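Long-range contact in DNA repair protein RAD7 (Saccharomyces cerevisiae, PDB 5ZB2), which serves, with Rad16 and Abf1, in the complex that drives global genome nucleotide excision repair of nontranscribed DNA, and also binds Elc1: residues A[368-381]-A[392-404]. Residues are numbered along the deposited sequence; the frame is centred on the assembly and turned at random.
Sequences GEQNPNLTVIDVFG and RPGLTLIGRQSDS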
loop_
_atom_site.group_PDB
_atom_site.type_symbol
_atom_site.label_atom_id
_atom_site.label_comp_id
_atom_site.label_asym_id
_atom_site.label_seq_id
_atom_site.Cartn_x
_atom_site.Cartn_y
_atom_site.Cartn_z
ATOM N N GLY A 368 -31.031 -44.221 7.986
ATOM C CA GLY A 368 -31.937 -43.245 7.408
ATOM C C GLY A 368 -33.238 -43.115 8.174
ATOM O O GLY A 368 -33.848 -42.044 8.191
ATOM N N GLU A 369 -33.679 -44.194 8.820
ATOM C CA GLU A 369 -34.931 -44.177 9.565
ATOM C C GLU A 369 -34.750 -43.748 11.016
ATOM O O GLU A 369 -35.695 -43.225 11.619
ATOM C CB GLU A 369 -35.586 -45.563 9.527
ATOM C CG GLU A 369 -35.800 -46.133 8.127
ATOM C CD GLU A 369 -36.539 -45.181 7.204
ATOM O OE1 GLU A 369 -35.897 -44.257 6.661
ATOM O OE2 GLU A 369 -37.763 -45.356 7.023
ATOM N N GLN A 370 -33.563 -43.949 11.591
ATOM C CA GLN A 370 -33.320 -43.631 12.993
ATOM C C GLN A 370 -32.768 -42.228 13.208
ATOM O O GLN A 370 -32.612 -41.815 14.366
ATOM C CB GLN A 370 -32.344 -44.644 13.604
ATOM C CG GLN A 370 -32.908 -46.044 13.769
ATOM C CD GLN A 370 -31.941 -46.976 14.473
ATOM O OE1 GLN A 370 -30.770 -46.648 14.663
ATOM N NE2 GLN A 370 -32.430 -48.145 14.868
ATOM N N ASN A 371 -32.465 -41.489 12.141
ATOM C CA ASN A 371 -31.842 -40.170 12.238
ATOM C C ASN A 371 -32.601 -39.204 11.337
ATOM O O ASN A 371 -32.274 -39.052 10.152
ATOM C CB ASN A 371 -30.361 -40.239 11.869
ATOM C CG ASN A 371 -29.563 -41.101 12.834
ATOM O OD1 ASN A 371 -29.022 -40.603 13.822
ATOM N ND2 ASN A 371 -29.500 -42.402 12.562
ATOM N N PRO A 372 -33.613 -38.514 11.873
ATOM C CA PRO A 372 -34.491 -37.714 11.003
ATOM C C PRO A 372 -33.785 -36.576 10.288
ATOM O O PRO A 372 -34.211 -36.191 9.191
ATOM C CB PRO A 372 -35.558 -37.191 11.975
ATOM C CG PRO A 372 -34.885 -37.178 13.300
ATOM C CD PRO A 372 -33.963 -38.361 13.297
ATOM N N ASN A 373 -32.723 -36.020 10.867
ATOM C CA ASN A 373 -32.031 -34.883 10.279
ATOM C C ASN A 373 -30.752 -35.269 9.550
ATOM O O ASN A 373 -30.033 -34.381 9.082
ATOM C CB ASN A 373 -31.715 -33.847 11.363
ATOM C CG ASN A 373 -32.952 -33.124 11.854
ATOM O OD1 ASN A 373 -33.879 -32.867 11.086
ATOM N ND2 ASN A 373 -32.975 -32.794 13.140
ATOM N N LEU A 374 -30.448 -36.559 9.439
ATOM C CA LEU A 374 -29.259 -36.989 8.713
ATOM C C LEU A 374 -29.451 -36.726 7.223
ATOM O O LEU A 374 -30.431 -37.184 6.627
ATOM C CB LEU A 374 -28.989 -38.467 8.974
ATOM C CG LEU A 374 -27.690 -39.051 8.411
ATOM C CD1 LEU A 374 -26.473 -38.282 8.901
ATOM C CD2 LEU A 374 -27.569 -40.516 8.793
ATOM N N THR A 375 -28.518 -35.986 6.622
ATOM C CA THR A 375 -28.626 -35.590 5.224
ATOM C C THR A 375 -27.504 -36.115 4.339
ATOM O O THR A 375 -27.718 -36.276 3.136
ATOM C CB THR A 375 -28.662 -34.058 5.102
ATOM O OG1 THR A 375 -27.389 -33.514 5.470
ATOM C CG2 THR A 375 -29.737 -33.472 6.008
ATOM N N VAL A 376 -26.321 -36.384 4.889
ATOM C CA VAL A 376 -25.183 -36.853 4.107
ATOM C C VAL A 376 -24.517 -38.010 4.837
ATOM O O VAL A 376 -24.284 -37.944 6.049
ATOM C CB VAL A 376 -24.166 -35.721 3.845
ATOM C CG1 VAL A 376 -22.986 -36.237 3.019
ATOM C CG2 VAL A 376 -24.840 -34.548 3.146
ATOM N N ILE A 377 -24.206 -39.067 4.090
ATOM C CA ILE A 377 -23.468 -40.217 4.601
ATOM C C ILE A 377 -22.387 -40.554 3.585
ATOM O O ILE A 377 -22.696 -40.894 2.437
ATOM C CB ILE A 377 -24.374 -41.438 4.841
ATOM C CG1 ILE A 377 -25.488 -41.106 5.838
ATOM C CG2 ILE A 377 -23.547 -42.626 5.339
ATOM C CD1 ILE A 377 -26.530 -42.208 5.959
ATOM N N ASP A 378 -21.129 -40.466 4.003
ATOM C CA ASP A 378 -20.012 -40.834 3.145
ATOM C C ASP A 378 -19.760 -42.331 3.282
ATOM O O ASP A 378 -19.451 -42.815 4.376
ATOM C CB ASP A 378 -18.760 -40.034 3.507
ATOM C CG ASP A 378 -17.676 -40.135 2.448
ATOM O OD1 ASP A 378 -17.589 -41.182 1.766
ATOM O OD2 ASP A 378 -16.913 -39.159 2.291
ATOM N N VAL A 379 -19.910 -43.061 2.177
ATOM C CA VAL A 379 -19.707 -44.503 2.151
ATOM C C VAL A 379 -18.541 -44.882 1.238
ATOM O O VAL A 379 -18.461 -46.012 0.765
ATOM C CB VAL A 379 -20.995 -45.240 1.736
ATOM C CG1 VAL A 379 -22.107 -44.986 2.751
ATOM C CG2 VAL A 379 -21.430 -44.816 0.340
ATOM N N PHE A 380 -17.632 -43.944 0.993
ATOM C CA PHE A 380 -16.489 -44.214 0.135
ATOM C C PHE A 380 -15.717 -45.416 0.658
ATOM O O PHE A 380 -15.297 -45.437 1.819
ATOM C CB PHE A 380 -15.586 -42.984 0.063
ATOM C CG PHE A 380 -14.470 -43.115 -0.930
ATOM C CD1 PHE A 380 -13.282 -43.739 -0.582
ATOM C CD2 PHE A 380 -14.611 -42.620 -2.215
ATOM C CE1 PHE A 380 -12.255 -43.863 -1.498
ATOM C CE2 PHE A 380 -13.587 -42.741 -3.136
ATOM C CZ PHE A 380 -12.407 -43.363 -2.777
ATOM N N GLY A 381 -15.540 -46.421 -0.198
ATOM C CA GLY A 381 -14.835 -47.628 0.170
ATOM C C GLY A 381 -15.715 -48.754 0.667
ATOM O O GLY A 381 -15.230 -49.887 0.787
ATOM N N ARG A 392 -34.415 -42.588 1.559
ATOM C CA ARG A 392 -35.650 -41.849 1.756
ATOM C C ARG A 392 -35.418 -40.368 1.454
ATOM O O ARG A 392 -34.277 -39.898 1.448
ATOM C CB ARG A 392 -36.164 -42.043 3.184
ATOM C CG ARG A 392 -35.170 -41.685 4.282
ATOM C CD ARG A 392 -35.273 -40.223 4.697
ATOM N NE ARG A 392 -34.279 -39.871 5.706
ATOM C CZ ARG A 392 -34.169 -38.670 6.266
ATOM N NH1 ARG A 392 -34.997 -37.691 5.924
ATOM N NH2 ARG A 392 -33.231 -38.449 7.176
ATOM N N PRO A 393 -36.486 -39.615 1.197
ATOM C CA PRO A 393 -36.318 -38.222 0.763
ATOM C C PRO A 393 -35.446 -37.417 1.717
ATOM O O PRO A 393 -35.681 -37.384 2.928
ATOM C CB PRO A 393 -37.755 -37.690 0.730
ATOM C CG PRO A 393 -38.603 -38.894 0.535
ATOM C CD PRO A 393 -37.906 -40.002 1.265
ATOM N N GLY A 394 -34.426 -36.764 1.159
ATOM C CA GLY A 394 -33.575 -35.852 1.892
ATOM C C GLY A 394 -32.165 -36.352 2.131
ATOM O O GLY A 394 -31.279 -35.538 2.424
ATOM N N LEU A 395 -31.926 -37.655 2.012
ATOM C CA LEU A 395 -30.629 -38.241 2.316
ATOM C C LEU A 395 -29.871 -38.515 1.025
ATOM O O LEU A 395 -30.436 -39.063 0.072
ATOM C CB LEU A 395 -30.792 -39.533 3.119
ATOM C CG LEU A 395 -29.529 -40.087 3.786
ATOM C CD1 LEU A 395 -29.906 -40.870 5.033
ATOM C CD2 LEU A 395 -28.724 -40.972 2.836
ATOM N N THR A 396 -28.594 -38.136 1.000
ATOM C CA THR A 396 -27.730 -38.348 -0.150
ATOM C C THR A 396 -26.481 -39.098 0.290
ATOM O O THR A 396 -25.917 -38.815 1.352
ATOM C CB THR A 396 -27.336 -37.018 -0.806
ATOM O OG1 THR A 396 -26.417 -36.319 0.040
ATOM C CG2 THR A 396 -28.566 -36.149 -1.033
ATOM N N LEU A 397 -26.055 -40.053 -0.529
ATOM C CA LEU A 397 -24.870 -40.855 -0.255
ATOM C C LEU A 397 -23.738 -40.411 -1.170
ATOM O O LEU A 397 -23.908 -40.354 -2.393
ATOM C CB LEU A 397 -25.154 -42.346 -0.456
ATOM C CG LEU A 397 -26.282 -42.963 0.375
ATOM C CD1 LEU A 397 -26.387 -44.452 0.079
ATOM C CD2 LEU A 397 -26.078 -42.730 1.862
ATOM N N ILE A 398 -22.588 -40.104 -0.576
ATOM C CA ILE A 398 -21.399 -39.701 -1.315
ATOM C C ILE A 398 -20.349 -40.793 -1.172
ATOM O O ILE A 398 -20.307 -41.519 -0.172
ATOM C CB ILE A 398 -20.859 -38.337 -0.829
ATOM C CG1 ILE A 398 -20.570 -38.377 0.676
ATOM C CG2 ILE A 398 -21.854 -37.236 -1.167
ATOM C CD1 ILE A 398 -20.057 -37.072 1.261
ATOM N N GLY A 399 -19.500 -40.914 -2.190
ATOM C CA GLY A 399 -18.488 -41.950 -2.206
ATOM C C GLY A 399 -18.909 -43.230 -2.889
ATOM O O GLY A 399 -18.393 -44.302 -2.549
ATOM N N ARG A 400 -19.829 -43.157 -3.844
ATOM C CA ARG A 400 -20.286 -44.336 -4.561
ATOM C C ARG A 400 -19.237 -44.777 -5.582
ATOM O O ARG A 400 -18.224 -44.108 -5.805
ATOM C CB ARG A 400 -21.615 -44.048 -5.259
ATOM C CG ARG A 400 -22.659 -43.384 -4.371
ATOM C CD ARG A 400 -23.075 -44.286 -3.224
ATOM N NE ARG A 400 -23.749 -45.494 -3.693
ATOM C CZ ARG A 400 -25.040 -45.562 -4.008
ATOM N NH1 ARG A 400 -25.560 -46.707 -4.423
ATOM N NH2 ARG A 400 -25.815 -44.488 -3.917
ATOM N N GLN A 401 -19.493 -45.927 -6.212
ATOM C CA GLN A 401 -18.586 -46.414 -7.246
ATOM C C GLN A 401 -18.513 -45.450 -8.423
ATOM O O GLN A 401 -17.475 -45.363 -9.087
ATOM C CB GLN A 401 -19.020 -47.800 -7.727
ATOM C CG GLN A 401 -18.170 -48.352 -8.873
ATOM C CD GLN A 401 -18.637 -49.712 -9.352
ATOM O OE1 GLN A 401 -19.456 -50.365 -8.705
ATOM N NE2 GLN A 401 -18.116 -50.144 -10.495
ATOM N N SER A 402 -19.602 -44.728 -8.703
ATOM C CA SER A 402 -19.587 -43.757 -9.792
ATOM C C SER A 402 -18.521 -42.690 -9.591
ATOM O O SER A 402 -18.076 -42.081 -10.570
ATOM C CB SER A 402 -20.959 -43.096 -9.929
ATOM O OG SER A 402 -21.255 -42.291 -8.802
ATOM N N ASP A 403 -18.103 -42.447 -8.351
ATOM C CA ASP A 403 -17.056 -41.478 -8.059
ATOM C C ASP A 403 -15.655 -42.065 -8.183
ATOM O O ASP A 403 -14.676 -41.344 -7.961
ATOM C CB ASP A 403 -17.250 -40.906 -6.648
ATOM C CG ASP A 403 -18.557 -40.148 -6.500
ATOM O OD1 ASP A 403 -18.978 -39.489 -7.474
ATOM O OD2 ASP A 403 -19.164 -40.214 -5.410
ATOM N N SER A 404 -15.533 -43.346 -8.533
ATOM C CA SER A 404 -14.235 -43.999 -8.654
ATOM C C SER A 404 -13.977 -44.552 -10.053
ATOM O O SER A 404 -12.953 -45.213 -10.266
ATOM C CB SER A 404 -14.114 -45.119 -7.618
ATOM O OG SER A 404 -14.081 -44.586 -6.308
#
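Val376, Ile377 and Asp378 pair in parallel with Thr396, Leu397 and Ile398, the last two strands of the leucine-rich-repeat solenoid near the C-terminus of this Rad7 fragment; the strand axes approach to 4.8 Å at 25°. Four backbone hydrogen bonds join the pair, ending with Val379 N to Ile398 O at 2.8 Å. Ile398 carries the face shared by Val376 and Asp378: with chi1 at 56°, CG1 sits between its backbone N and carbonyl carbon, and the branch runs across the Asp378 side chain at about a right angle to put CD1 3.5 Å from Val376 CG1. The face of Ile377 and Leu397 is apolar and turned to helix 361-370, where Leu397 CD2 lies 3.7 Å from Ile377 CB and Ile377 CD1 meets Leu395 CD1. Before the strands, Arg392 bends at chi2 (90°) and threads its guanidinium among backbone carbonyls at the helix end; NE bonds weakly to Gly368 O and NH2 weakly to Pro372 O (3.2 Å). On the neighbouring chain, Lys44 of Elongin-C packs against Thr396. After strand 376-378 comes an Asx turn, in which Asp378 OD1 takes the Phe380 N-H at 2.9 Å, nearly along its C-O axis. Replacing Asp378 with an alanine would probably leave Phe380 N without its side-chain acceptor and let this turn drift. Gly399 CA lies at the edge of the Phe380 ring, 3.9 Å from CD2.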